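PDB 3HOL: TbpB from Actinobacillus pleuropneumoniae, which probably binds the host iron carrier transferrin as the lipoprotein component of the bacterial receptor that acquires iron. Local coordinates for residues 279-284 with 487-492; 300-305 with 320-325; 315-320 with 328-333; 342-347 with 355-360; 382-387 with 497-502. One frame throughout, in Å; residues are numbered along the deposited sequence.

How the contacts relate
Contacts 2, 3 and 4 lie within the C-lobe handle domain, contact 5 within the C-lobe beta barrel, and contact 1 joins the two. Along the chain, contact 1 opens first and encloses contacts 2, 3 and 4; contacts 2 and 3 interleave and share Ile320, and contact 4 follows them. Contact 5 opens after contact 4 and closes after contact 1, so contacts 1 and 5 cross. Their late segments lie on adjacent barrel strands, with contact centres about 8 Å apart. Contacts 3 and 4, with centres about 9 Å apart, are successive hairpins of the handle sheet, which reaches contact 1 through strand 272-282. Contacts 4 and 5 touch as well, so the handle sheet lies directly against the barrel wall.

Contact 1: 279-284 with 487-492; sequences SKIDLT and QFHHKS
Gln487 reaches Ser279 with its amide nitrogen: NE2 donates to Ser279 OG at 2.5 Å, a length so short that its exact value is doubtful, and the serine oxygen lies only 5° out of the amide plane. A water takes a hydrogen bond from Ser279 OG and gives one to Gln487 OE1 at 2.8 Å. Both ends of the amide are thereby linked to the same hydroxyl, which should restrain its rotation. Gln487 CG is wedged between its own N and carbonyl carbon (chi1 62°), and a bend at the next bond turns the amide to the serine. Beside this polar pair, Ile281 CD1 rests 3.9 Å from Phe488 O, while Ile281 CG2 comes to 4.3 Å from His489 CB. A second bridge lies farther along, where a water accepts from Lys491 NZ at 3.1 Å and donates to Thr284 O. The turn before that carbonyl is an Asx turn: Asp282 OD2 receives Thr284 N from above its carboxylate plane and Thr284 OG1 on its syn lone pair. The axes of 279-282 and 487-492 approach to 9.1 Å at an angle of 30°, and their strands belong to different sheets. Strand 272-282 is hydrogen-bonded to strands 287-290 and 356-363 of the handle, and strand 483-492 lies between barrel strands 470-477 and 495-508.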
# COMPACT_ATOMS: atom_id res chain seq x y z
N SER A 279 -10.61 -3.02 0.22
CA SER A 279 -11.61 -2.41 1.09
C SER A 279 -12.23 -3.45 1.97
O SER A 279 -12.07 -4.65 1.76
CB SER A 279 -12.67 -1.61 0.31
OG SER A 279 -13.25 -2.42 -0.67
N LYS A 280 -12.94 -2.95 2.98
CA LYS A 280 -13.52 -3.75 4.02
C LYS A 280 -14.94 -3.25 4.24
O LYS A 280 -15.17 -2.05 4.36
CB LYS A 280 -12.65 -3.61 5.28
CG LYS A 280 -13.25 -4.18 6.58
CD LYS A 280 -12.21 -4.23 7.69
CE LYS A 280 -11.83 -2.84 8.18
NZ LYS A 280 -12.89 -2.35 9.11
N ILE A 281 -15.89 -4.19 4.26
CA ILE A 281 -17.28 -3.90 4.59
C ILE A 281 -17.54 -4.36 6.02
O ILE A 281 -17.36 -5.53 6.34
CB ILE A 281 -18.27 -4.62 3.66
CG1 ILE A 281 -18.07 -4.20 2.21
CG2 ILE A 281 -19.76 -4.35 4.15
CD1 ILE A 281 -18.78 -5.09 1.17
N ASP A 282 -17.94 -3.44 6.88
CA ASP A 282 -18.26 -3.76 8.27
C ASP A 282 -19.69 -4.34 8.33
O ASP A 282 -20.63 -3.68 7.92
CB ASP A 282 -18.12 -2.47 9.10
CG ASP A 282 -18.50 -2.66 10.53
OD1 ASP A 282 -17.61 -2.58 11.39
OD2 ASP A 282 -19.70 -2.89 10.80
N LEU A 283 -19.84 -5.57 8.83
CA LEU A 283 -21.15 -6.24 8.78
C LEU A 283 -22.13 -5.86 9.91
O LEU A 283 -23.28 -6.32 9.90
CB LEU A 283 -21.01 -7.76 8.67
CG LEU A 283 -20.35 -8.18 7.36
CD1 LEU A 283 -19.92 -9.63 7.41
CD2 LEU A 283 -21.23 -7.89 6.15
N THR A 284 -21.71 -5.03 10.86
CA THR A 284 -22.69 -4.57 11.86
C THR A 284 -23.35 -3.30 11.35
O THR A 284 -24.54 -3.08 11.56
CB THR A 284 -22.04 -4.29 13.23
OG1 THR A 284 -21.30 -3.07 13.14
CG2 THR A 284 -21.13 -5.40 13.69
N GLN A 487 -17.87 -6.06 -5.23
CA GLN A 487 -18.54 -5.95 -3.95
C GLN A 487 -19.75 -5.07 -4.07
O GLN A 487 -19.84 -4.21 -4.93
CB GLN A 487 -17.61 -5.38 -2.89
CG GLN A 487 -17.14 -4.00 -3.22
CD GLN A 487 -15.68 -3.78 -2.89
OE1 GLN A 487 -14.76 -4.28 -3.59
NE2 GLN A 487 -15.44 -3.00 -1.84
N PHE A 488 -20.70 -5.30 -3.18
CA PHE A 488 -21.84 -4.42 -3.09
C PHE A 488 -22.30 -4.44 -1.65
O PHE A 488 -22.08 -5.42 -0.94
CB PHE A 488 -22.96 -4.80 -4.07
CG PHE A 488 -23.41 -6.28 -4.02
CD1 PHE A 488 -24.51 -6.66 -3.23
CD2 PHE A 488 -22.82 -7.24 -4.85
CE1 PHE A 488 -24.98 -8.01 -3.23
CE2 PHE A 488 -23.27 -8.60 -4.86
CZ PHE A 488 -24.34 -8.98 -4.05
N HIS A 489 -22.91 -3.33 -1.23
CA HIS A 489 -23.51 -3.28 0.09
C HIS A 489 -24.67 -2.28 0.11
O HIS A 489 -24.78 -1.38 -0.74
CB HIS A 489 -22.48 -2.96 1.16
CG HIS A 489 -21.83 -1.63 0.97
ND1 HIS A 489 -20.84 -1.41 0.03
CD2 HIS A 489 -22.05 -0.43 1.58
CE1 HIS A 489 -20.47 -0.14 0.08
NE2 HIS A 489 -21.18 0.47 1.01
N HIS A 490 -25.57 -2.48 1.05
CA HIS A 490 -26.75 -1.64 1.12
C HIS A 490 -27.35 -1.81 2.50
O HIS A 490 -27.19 -2.86 3.15
CB HIS A 490 -27.76 -2.02 0.04
CG HIS A 490 -28.95 -1.13 0.01
ND1 HIS A 490 -28.91 0.15 -0.51
CD2 HIS A 490 -30.20 -1.30 0.49
CE1 HIS A 490 -30.10 0.71 -0.38
NE2 HIS A 490 -30.90 -0.15 0.23
N LYS A 491 -28.01 -0.75 2.98
CA LYS A 491 -28.64 -0.78 4.30
C LYS A 491 -29.87 0.09 4.26
O LYS A 491 -29.83 1.24 3.80
CB LYS A 491 -27.63 -0.31 5.35
CG LYS A 491 -28.20 -0.14 6.75
CD LYS A 491 -27.16 0.47 7.66
CE LYS A 491 -27.74 0.92 8.98
NZ LYS A 491 -26.61 1.17 9.94
N SER A 492 -31.00 -0.47 4.69
CA SER A 492 -32.23 0.30 4.90
C SER A 492 -33.16 -0.51 5.79
O SER A 492 -32.80 -1.59 6.25
CB SER A 492 -32.93 0.69 3.58
OG SER A 492 -33.72 -0.38 3.06
O HOH W 1 -12.22 -3.78 -2.50
O HOH W 2 -26.83 -1.93 10.43

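Contact 2: 300-305 with 320-325; sequences LIIDGK and IEINGK
Ile302 and Ile322 each open a type I' beta turn, and the two turns pack side against side with no hydrogen bond between them. Each turn is closed by its own backbone: Lys305 N donates to Ile302 O at 2.8 Å, and Lys325 N to Ile322 O at 3.1 Å. Ile322 is the side chain that fills the joint. Its CD1 meets Ile302 CB at 3.7 Å, the two side chains crossing at about a right angle, and its CG2 lies against the carbonyl oxygens of Ile302 and Asp303. Ile322 CG1 is placed beside its own N (chi1 -44°), which carries the terminal methyl toward Ile302. Lys305 covers the same residue from another direction, with CB 3.8 Å from Ile322 CG2. Its long aliphatic part then runs on until CE touches Ile320 CG2 at 3.6 Å, again roughly at right angles. At the exposed end, the Asp303 carboxylate and the Asn323 amide are neighbours with their planes 50° apart, but the angle is too poor for a bond. The arrangement is that of two beta hairpins with two-residue type I' loops, 299-308 and 315-332, packed turn to turn within the handle domain.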
# COMPACT_ATOMS: atom_id res chain seq x y z
N LEU A 300 -2.63 -8.65 3.58
CA LEU A 300 -3.78 -7.95 4.14
C LEU A 300 -3.29 -7.24 5.37
O LEU A 300 -2.77 -7.90 6.29
CB LEU A 300 -4.90 -8.98 4.46
CG LEU A 300 -6.12 -8.48 5.22
CD1 LEU A 300 -6.99 -7.58 4.30
CD2 LEU A 300 -6.94 -9.66 5.77
N ILE A 301 -3.41 -5.91 5.40
CA ILE A 301 -2.88 -5.13 6.51
C ILE A 301 -4.01 -4.79 7.47
O ILE A 301 -4.91 -4.03 7.13
CB ILE A 301 -2.12 -3.83 6.02
CG1 ILE A 301 -1.07 -4.20 4.94
CG2 ILE A 301 -1.48 -3.07 7.19
CD1 ILE A 301 -0.13 -3.03 4.48
N ILE A 302 -3.94 -5.32 8.69
CA ILE A 302 -4.98 -5.05 9.70
C ILE A 302 -4.40 -4.30 10.87
O ILE A 302 -3.44 -4.77 11.51
CB ILE A 302 -5.69 -6.35 10.22
CG1 ILE A 302 -6.27 -7.19 9.07
CG2 ILE A 302 -6.79 -5.99 11.32
CD1 ILE A 302 -7.24 -6.45 8.15
N ASP A 303 -4.99 -3.13 11.15
CA ASP A 303 -4.55 -2.25 12.23
C ASP A 303 -3.02 -2.17 12.25
O ASP A 303 -2.38 -2.35 13.30
CB ASP A 303 -5.12 -2.71 13.58
CG ASP A 303 -4.73 -1.80 14.72
OD1 ASP A 303 -4.60 -0.57 14.51
OD2 ASP A 303 -4.55 -2.33 15.85
N GLY A 304 -2.44 -1.95 11.06
CA GLY A 304 -1.00 -1.74 10.91
C GLY A 304 -0.18 -2.99 10.66
O GLY A 304 0.94 -2.89 10.15
N LYS A 305 -0.71 -4.16 11.00
CA LYS A 305 0.06 -5.42 10.89
C LYS A 305 -0.24 -6.22 9.60
O LYS A 305 -1.41 -6.40 9.22
CB LYS A 305 -0.17 -6.29 12.14
CG LYS A 305 0.64 -7.64 12.21
CD LYS A 305 0.71 -8.16 13.66
CE LYS A 305 1.35 -9.55 13.78
NZ LYS A 305 2.83 -9.59 13.50
N ILE A 320 -4.36 -14.04 14.19
CA ILE A 320 -3.20 -13.19 14.43
C ILE A 320 -3.52 -12.20 15.56
O ILE A 320 -4.62 -11.66 15.59
CB ILE A 320 -2.78 -12.40 13.14
CG1 ILE A 320 -2.78 -13.29 11.88
CG2 ILE A 320 -1.44 -11.71 13.34
CD1 ILE A 320 -1.73 -14.43 11.83
N GLU A 321 -2.56 -11.99 16.46
CA GLU A 321 -2.68 -11.02 17.56
C GLU A 321 -2.16 -9.69 17.10
O GLU A 321 -1.02 -9.59 16.62
CB GLU A 321 -1.91 -11.45 18.81
CG GLU A 321 -2.79 -11.99 19.93
CD GLU A 321 -3.24 -13.41 19.66
OE1 GLU A 321 -4.09 -13.93 20.42
OE2 GLU A 321 -2.76 -14.02 18.68
N ILE A 322 -3.00 -8.67 17.22
CA ILE A 322 -2.65 -7.31 16.79
C ILE A 322 -3.11 -6.34 17.85
O ILE A 322 -4.32 -6.15 18.05
CB ILE A 322 -3.29 -6.93 15.41
CG1 ILE A 322 -3.17 -8.08 14.39
CG2 ILE A 322 -2.67 -5.64 14.89
CD1 ILE A 322 -3.84 -7.82 13.03
N ASN A 323 -2.14 -5.72 18.54
CA ASN A 323 -2.42 -4.72 19.57
C ASN A 323 -3.40 -5.26 20.64
O ASN A 323 -4.36 -4.57 21.04
CB ASN A 323 -2.93 -3.39 18.95
CG ASN A 323 -1.86 -2.67 18.10
OD1 ASN A 323 -1.45 -1.55 18.43
ND2 ASN A 323 -1.42 -3.28 17.01
N GLY A 324 -3.15 -6.49 21.07
CA GLY A 324 -3.95 -7.17 22.11
C GLY A 324 -5.37 -7.54 21.73
O GLY A 324 -6.23 -7.67 22.59
N LYS A 325 -5.63 -7.68 20.43
CA LYS A 325 -6.90 -8.20 19.92
C LYS A 325 -6.58 -9.40 19.06
O LYS A 325 -5.55 -9.42 18.39
CB LYS A 325 -7.66 -7.16 19.10
CG LYS A 325 -7.76 -5.79 19.78
CD LYS A 325 -8.95 -5.00 19.29
CE LYS A 325 -9.00 -3.64 19.97
NZ LYS A 325 -10.40 -3.20 20.23

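Contact 3: 315-320 with 328-333; sequences TNKHTI and VAVACC
His318 and Ala329 exchange the two shortest hydrogen bonds of the pairing, with His318 N donating to Ala329 O at 2.7 Å and Ala329 N returning a bond to His318 O at 2.8 Å. One hydrogen-bonded pair along, Asn316 N meets Ala331 O in the plane of that carbonyl at 3.1 Å, while Ala331 N, 2.9 Å from Asn316 O, is tilted 29° from the Asn316 carbonyl plane. Between these hydrogen-bonded pairs lies the non-hydrogen-bonded pair Lys317-Val330, where Lys317 CA brings a CA-H...O contact to Ala329 O at 3.2 Å. The His318 ring turns its edge to the same oxygen, and its NE2 makes a weak hydrogen bond to Ala310 O. On the face bearing Lys317 and Val328, Lys317 CG packs diagonally on Val328 CG1 at 3.6 Å. With its CG anti to the backbone N (chi1 179°), the lysine starts its chain across that valine. At the other end Thr315 CG2 lies 3.6 Å from Cys332 SG. That sulfur is bonded at 2.0 Å to Cys333 SG, a disulfide between sequence neighbours whose linking peptide is cis. The pair forms the hairpin of strands 315-322 and 325-332. Strand 339-346 continues the sheet beyond strand 325-332, Trp345 lying against Val328 and Val330, and the disulfide packs on Thr381 of barrel strand 375-387.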
# COMPACT_ATOMS: atom_id res chain seq x y z
N THR A 315 -9.98 -22.27 1.04
CA THR A 315 -9.89 -21.09 1.88
C THR A 315 -9.01 -21.44 3.08
O THR A 315 -8.84 -22.61 3.43
CB THR A 315 -11.28 -20.59 2.34
OG1 THR A 315 -11.88 -21.51 3.27
CG2 THR A 315 -12.23 -20.38 1.15
N ASN A 316 -8.43 -20.42 3.69
CA ASN A 316 -7.50 -20.58 4.81
C ASN A 316 -7.79 -19.56 5.90
O ASN A 316 -7.98 -18.35 5.63
CB ASN A 316 -6.07 -20.36 4.33
CG ASN A 316 -5.64 -21.36 3.28
OD1 ASN A 316 -5.27 -22.48 3.60
ND2 ASN A 316 -5.66 -20.94 2.02
N LYS A 317 -7.85 -20.06 7.13
CA LYS A 317 -8.02 -19.24 8.32
C LYS A 317 -6.68 -18.75 8.89
O LYS A 317 -5.73 -19.52 9.05
CB LYS A 317 -8.76 -20.02 9.41
CG LYS A 317 -8.95 -19.22 10.71
CD LYS A 317 -9.59 -20.03 11.84
CE LYS A 317 -10.87 -20.71 11.42
NZ LYS A 317 -12.08 -19.95 11.81
N HIS A 318 -6.64 -17.47 9.26
CA HIS A 318 -5.44 -16.88 9.87
C HIS A 318 -5.85 -16.23 11.16
O HIS A 318 -6.82 -15.46 11.21
CB HIS A 318 -4.78 -15.87 8.93
CG HIS A 318 -4.36 -16.44 7.60
ND1 HIS A 318 -5.22 -16.53 6.52
CD2 HIS A 318 -3.18 -16.93 7.18
CE1 HIS A 318 -4.58 -17.06 5.50
NE2 HIS A 318 -3.34 -17.29 5.86
N THR A 319 -5.14 -16.58 12.23
CA THR A 319 -5.46 -16.09 13.56
C THR A 319 -4.24 -15.36 14.03
O THR A 319 -3.19 -15.97 14.21
CB THR A 319 -5.79 -17.26 14.50
OG1 THR A 319 -6.71 -18.13 13.85
CG2 THR A 319 -6.39 -16.77 15.80
N ILE A 320 -4.36 -14.04 14.19
CA ILE A 320 -3.20 -13.19 14.43
C ILE A 320 -3.52 -12.20 15.56
O ILE A 320 -4.62 -11.66 15.59
CB ILE A 320 -2.78 -12.40 13.14
CG1 ILE A 320 -2.78 -13.29 11.88
CG2 ILE A 320 -1.44 -11.71 13.34
CD1 ILE A 320 -1.73 -14.43 11.83
N VAL A 328 -9.10 -12.76 13.18
CA VAL A 328 -9.26 -13.97 12.39
C VAL A 328 -9.69 -13.60 10.97
O VAL A 328 -10.70 -12.91 10.76
CB VAL A 328 -10.31 -14.94 13.04
CG1 VAL A 328 -10.27 -16.33 12.40
CG2 VAL A 328 -10.06 -15.08 14.55
N ALA A 329 -8.92 -14.06 9.99
CA ALA A 329 -9.28 -13.84 8.59
C ALA A 329 -9.43 -15.18 7.92
O ALA A 329 -8.61 -16.06 8.12
CB ALA A 329 -8.21 -12.97 7.88
N VAL A 330 -10.47 -15.33 7.10
CA VAL A 330 -10.65 -16.52 6.28
C VAL A 330 -10.64 -16.07 4.83
O VAL A 330 -11.57 -15.39 4.37
CB VAL A 330 -11.98 -17.26 6.60
CG1 VAL A 330 -12.14 -18.45 5.67
CG2 VAL A 330 -12.03 -17.72 8.06
N ALA A 331 -9.62 -16.45 4.10
CA ALA A 331 -9.35 -15.86 2.81
C ALA A 331 -9.56 -16.88 1.72
O ALA A 331 -9.17 -18.04 1.89
CB ALA A 331 -7.90 -15.35 2.77
N CYS A 332 -10.13 -16.43 0.60
CA CYS A 332 -10.39 -17.23 -0.59
C CYS A 332 -9.64 -16.55 -1.72
O CYS A 332 -9.53 -15.32 -1.72
CB CYS A 332 -11.90 -17.21 -0.90
SG CYS A 332 -12.52 -18.58 -1.95
N CYS A 333 -9.15 -17.27 -2.73
CA CYS A 333 -9.30 -18.72 -2.94
C CYS A 333 -7.98 -19.30 -3.48
O CYS A 333 -7.19 -18.59 -4.12
CB CYS A 333 -10.38 -18.97 -3.99
SG CYS A 333 -11.95 -18.06 -3.80

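Contact 4: 342-347 with 355-360; sequences GQLWQQ and NNSLFL
Phe359 CG stands between its own N and carbonyl carbon (chi1 69°), which lays the ring over Gly342 on the facing strand. In this antiparallel hairpin of strands 339-346 and 356-363 the pairing is the one known as aromatic rescue of glycine: Gly342 CA sits 4.2 Å from the ring centroid in a CH-pi contact over the face, and Gly342 N lies over the ring centre. The backbones hold it there, Gly342 N donating to Phe359 O at 3.0 Å and Phe359 N to Gly342 O at 2.9 Å. Ser357 has a similar first torsion (chi1 65°), which returns its hydroxyl to the neighbouring strand. Its OG gives a bond to Leu344 O at 2.9 Å from above the carbonyl plane, and that oxygen also accepts from Ser357 N. Leu344 N answers with a bond to Ser357 O at 2.8 Å. On the other face Gln343 and Leu358 lie side by side, CG to CD2 3.6 Å, and Gln343 NE2 makes a weak hydrogen bond to Asp383 OD1 of the barrel. Farther on, Asn356 OD1 approaches Trp345 CB at 3.6 Å, its amide turned 72° from the indole. Leu344 packs on Ile302 and Phe359 on Leu300, both of strand 299-302. The rim of the Phe359 ring meets the next carbonyl, with CE2 3.7 Å from Gln343 O in the ring plane.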
# COMPACT_ATOMS: atom_id res chain seq x y z
N GLY A 342 -12.66 -12.38 1.58
CA GLY A 342 -13.16 -13.28 2.59
C GLY A 342 -13.72 -12.54 3.75
O GLY A 342 -14.23 -11.40 3.60
N GLN A 343 -13.64 -13.20 4.90
CA GLN A 343 -14.24 -12.73 6.13
C GLN A 343 -13.20 -12.36 7.16
O GLN A 343 -12.12 -12.98 7.23
CB GLN A 343 -15.22 -13.80 6.68
CG GLN A 343 -16.38 -14.02 5.71
CD GLN A 343 -17.41 -15.03 6.17
OE1 GLN A 343 -17.42 -15.42 7.35
NE2 GLN A 343 -18.29 -15.45 5.24
N LEU A 344 -13.52 -11.37 7.96
CA LEU A 344 -12.62 -10.91 9.00
C LEU A 344 -13.43 -10.52 10.24
O LEU A 344 -14.36 -9.71 10.15
CB LEU A 344 -11.84 -9.70 8.48
CG LEU A 344 -10.88 -8.99 9.40
CD1 LEU A 344 -9.60 -9.82 9.61
CD2 LEU A 344 -10.61 -7.64 8.79
N TRP A 345 -13.06 -11.10 11.38
CA TRP A 345 -13.72 -10.85 12.62
C TRP A 345 -12.72 -10.85 13.77
O TRP A 345 -11.52 -11.16 13.59
CB TRP A 345 -14.86 -11.86 12.83
CG TRP A 345 -14.45 -13.30 13.04
CD1 TRP A 345 -14.05 -13.88 14.22
CD2 TRP A 345 -14.46 -14.36 12.06
NE1 TRP A 345 -13.77 -15.22 14.02
CE2 TRP A 345 -14.01 -15.54 12.71
CE3 TRP A 345 -14.75 -14.42 10.69
CZ2 TRP A 345 -13.89 -16.77 12.05
CZ3 TRP A 345 -14.63 -15.65 10.03
CH2 TRP A 345 -14.19 -16.81 10.72
N GLN A 346 -13.20 -10.46 14.95
CA GLN A 346 -12.41 -10.52 16.17
C GLN A 346 -12.94 -11.64 17.04
O GLN A 346 -14.15 -11.74 17.29
CB GLN A 346 -12.48 -9.18 16.91
CG GLN A 346 -11.64 -9.13 18.20
CD GLN A 346 -11.63 -7.74 18.84
OE1 GLN A 346 -12.17 -6.79 18.28
NE2 GLN A 346 -11.00 -7.62 20.00
N GLN A 347 -12.05 -12.51 17.49
CA GLN A 347 -12.49 -13.62 18.32
C GLN A 347 -11.40 -14.01 19.27
O GLN A 347 -10.48 -14.75 18.90
CB GLN A 347 -12.90 -14.83 17.45
CG GLN A 347 -13.49 -16.03 18.23
CD GLN A 347 -14.14 -17.08 17.32
OE1 GLN A 347 -15.14 -17.68 17.68
NE2 GLN A 347 -13.59 -17.28 16.13
N ASN A 355 -17.56 -8.33 15.80
CA ASN A 355 -17.20 -7.32 14.78
C ASN A 355 -16.82 -7.95 13.44
O ASN A 355 -15.73 -7.73 12.90
CB ASN A 355 -16.12 -6.38 15.31
CG ASN A 355 -16.48 -5.78 16.65
OD1 ASN A 355 -17.57 -5.24 16.83
ND2 ASN A 355 -15.58 -5.91 17.62
N ASN A 356 -17.73 -8.75 12.92
CA ASN A 356 -17.53 -9.45 11.69
C ASN A 356 -17.55 -8.45 10.53
O ASN A 356 -18.29 -7.47 10.56
CB ASN A 356 -18.60 -10.55 11.55
CG ASN A 356 -18.32 -11.50 10.41
OD1 ASN A 356 -17.16 -11.78 10.07
ND2 ASN A 356 -19.39 -12.02 9.80
N SER A 357 -16.71 -8.70 9.52
CA SER A 357 -16.61 -7.85 8.33
C SER A 357 -16.20 -8.70 7.10
O SER A 357 -15.82 -9.87 7.24
CB SER A 357 -15.60 -6.70 8.56
OG SER A 357 -14.29 -7.22 8.74
N LEU A 358 -16.27 -8.09 5.91
CA LEU A 358 -15.78 -8.74 4.69
C LEU A 358 -14.64 -7.90 4.10
O LEU A 358 -14.57 -6.71 4.36
CB LEU A 358 -16.91 -8.85 3.67
CG LEU A 358 -18.16 -9.58 4.18
CD1 LEU A 358 -19.30 -9.33 3.16
CD2 LEU A 358 -17.88 -11.05 4.29
N PHE A 359 -13.76 -8.52 3.31
CA PHE A 359 -12.72 -7.76 2.62
C PHE A 359 -12.56 -8.27 1.20
O PHE A 359 -12.85 -9.46 0.90
CB PHE A 359 -11.37 -7.82 3.39
CG PHE A 359 -10.72 -9.19 3.37
CD1 PHE A 359 -9.90 -9.58 2.32
CD2 PHE A 359 -10.97 -10.10 4.42
CE1 PHE A 359 -9.32 -10.87 2.30
CE2 PHE A 359 -10.39 -11.40 4.41
CZ PHE A 359 -9.58 -11.78 3.36
N LEU A 360 -12.11 -7.37 0.32
CA LEU A 360 -11.70 -7.74 -1.03
C LEU A 360 -10.46 -6.96 -1.40
O LEU A 360 -10.42 -5.74 -1.22
CB LEU A 360 -12.82 -7.46 -2.05
CG LEU A 360 -12.40 -8.00 -3.44
CD1 LEU A 360 -13.50 -8.85 -4.06
CD2 LEU A 360 -11.94 -6.87 -4.42

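Contact 5: 382-387 with 497-502; sequences WDAQVS and VGAVFG
Trp382 to Val386 pair with Val497 to Phe501 where strands 375-387 and 495-508 meet antiparallel and close the C-lobe beta barrel. Asp383 N reaches Val500 O at 3.0 Å, and Val500 N reaches Asp383 O at 2.8 Å. Gln385 and Gly498 exchange bonds in the same manner, and all four donors lie nearly along the C=O axis. Trp382, Ala384 and Val386 share one face with Phe501, Ala499 and Val497. There Trp382 CB meets Phe501 CB at 3.7 Å, and the rim of the indole takes Ala499 CB near its plane, 4.1 Å from CE3. The indole NE1 is held by Phe422 O. On the other face Asp383 and Val500 turn to Leu358 of the handle, and Asp383 OD1 accepts from Ala396 N. Ala384 CB and Ala499 CB stand 3.9 Å apart. Beyond them Val386 and Val497 run alongside each other in the same direction, with Val386 CG2 3.9 Å from Val497 CG2.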
# COMPACT_ATOMS: atom_id res chain seq x y z
N TRP A 382 -18.51 -16.67 -3.17
CA TRP A 382 -18.69 -15.39 -2.52
C TRP A 382 -18.83 -15.58 -1.02
O TRP A 382 -18.98 -16.70 -0.53
CB TRP A 382 -19.86 -14.62 -3.15
CG TRP A 382 -21.24 -15.29 -3.10
CD1 TRP A 382 -21.56 -16.60 -3.40
CD2 TRP A 382 -22.48 -14.65 -2.75
NE1 TRP A 382 -22.92 -16.81 -3.26
CE2 TRP A 382 -23.51 -15.64 -2.85
CE3 TRP A 382 -22.82 -13.34 -2.37
CZ2 TRP A 382 -24.85 -15.34 -2.57
CZ3 TRP A 382 -24.14 -13.05 -2.09
CH2 TRP A 382 -25.15 -14.04 -2.19
N ASP A 383 -18.68 -14.47 -0.29
CA ASP A 383 -18.95 -14.35 1.15
C ASP A 383 -19.90 -13.16 1.29
O ASP A 383 -19.73 -12.12 0.61
CB ASP A 383 -17.66 -14.08 1.96
CG ASP A 383 -16.77 -15.29 2.07
OD1 ASP A 383 -17.14 -16.25 2.78
OD2 ASP A 383 -15.67 -15.29 1.47
N ALA A 384 -20.89 -13.30 2.16
CA ALA A 384 -21.95 -12.32 2.26
C ALA A 384 -22.73 -12.50 3.55
O ALA A 384 -22.76 -13.57 4.15
CB ALA A 384 -22.90 -12.41 1.06
N GLN A 385 -23.37 -11.41 3.95
CA GLN A 385 -24.39 -11.46 4.96
C GLN A 385 -25.57 -10.63 4.52
O GLN A 385 -25.41 -9.52 3.99
CB GLN A 385 -23.84 -10.99 6.29
CG GLN A 385 -24.78 -11.21 7.43
CD GLN A 385 -24.27 -10.54 8.67
OE1 GLN A 385 -23.21 -10.89 9.17
NE2 GLN A 385 -25.01 -9.56 9.16
N VAL A 386 -26.77 -11.20 4.67
CA VAL A 386 -28.00 -10.51 4.36
C VAL A 386 -28.83 -10.52 5.63
O VAL A 386 -28.94 -11.55 6.28
CB VAL A 386 -28.77 -11.15 3.19
CG1 VAL A 386 -29.98 -10.29 2.84
CG2 VAL A 386 -27.87 -11.32 1.92
N SER A 387 -29.40 -9.36 5.99
CA SER A 387 -30.12 -9.22 7.28
C SER A 387 -31.44 -8.46 7.17
O SER A 387 -31.54 -7.45 6.44
CB SER A 387 -29.26 -8.50 8.33
OG SER A 387 -28.13 -9.26 8.65
N VAL A 497 -27.44 -5.73 3.15
CA VAL A 497 -26.51 -6.73 2.60
C VAL A 497 -25.08 -6.21 2.51
O VAL A 497 -24.85 -5.02 2.27
CB VAL A 497 -26.97 -7.23 1.20
CG1 VAL A 497 -27.28 -6.08 0.25
CG2 VAL A 497 -25.94 -8.25 0.58
N GLY A 498 -24.13 -7.12 2.71
CA GLY A 498 -22.72 -6.89 2.39
C GLY A 498 -22.22 -8.15 1.68
O GLY A 498 -22.48 -9.27 2.14
N ALA A 499 -21.52 -8.00 0.56
CA ALA A 499 -21.19 -9.15 -0.24
C ALA A 499 -19.86 -8.88 -0.93
O ALA A 499 -19.65 -7.78 -1.45
CB ALA A 499 -22.29 -9.38 -1.30
N VAL A 500 -18.97 -9.87 -0.92
CA VAL A 500 -17.75 -9.81 -1.76
C VAL A 500 -17.66 -11.07 -2.61
O VAL A 500 -18.00 -12.15 -2.12
CB VAL A 500 -16.45 -9.65 -0.90
CG1 VAL A 500 -16.42 -8.28 -0.27
CG2 VAL A 500 -16.36 -10.74 0.19
N PHE A 501 -17.22 -10.94 -3.85
CA PHE A 501 -17.16 -12.10 -4.73
C PHE A 501 -15.91 -12.14 -5.61
O PHE A 501 -15.28 -11.12 -5.86
CB PHE A 501 -18.45 -12.18 -5.60
CG PHE A 501 -18.65 -11.01 -6.52
CD1 PHE A 501 -18.06 -10.97 -7.79
CD2 PHE A 501 -19.43 -9.93 -6.13
CE1 PHE A 501 -18.24 -9.89 -8.64
CE2 PHE A 501 -19.65 -8.84 -6.98
CZ PHE A 501 -19.04 -8.82 -8.24
N GLY A 502 -15.58 -13.34 -6.11
CA GLY A 502 -14.47 -13.50 -7.02
C GLY A 502 -14.75 -14.69 -7.94
O GLY A 502 -15.49 -15.57 -7.55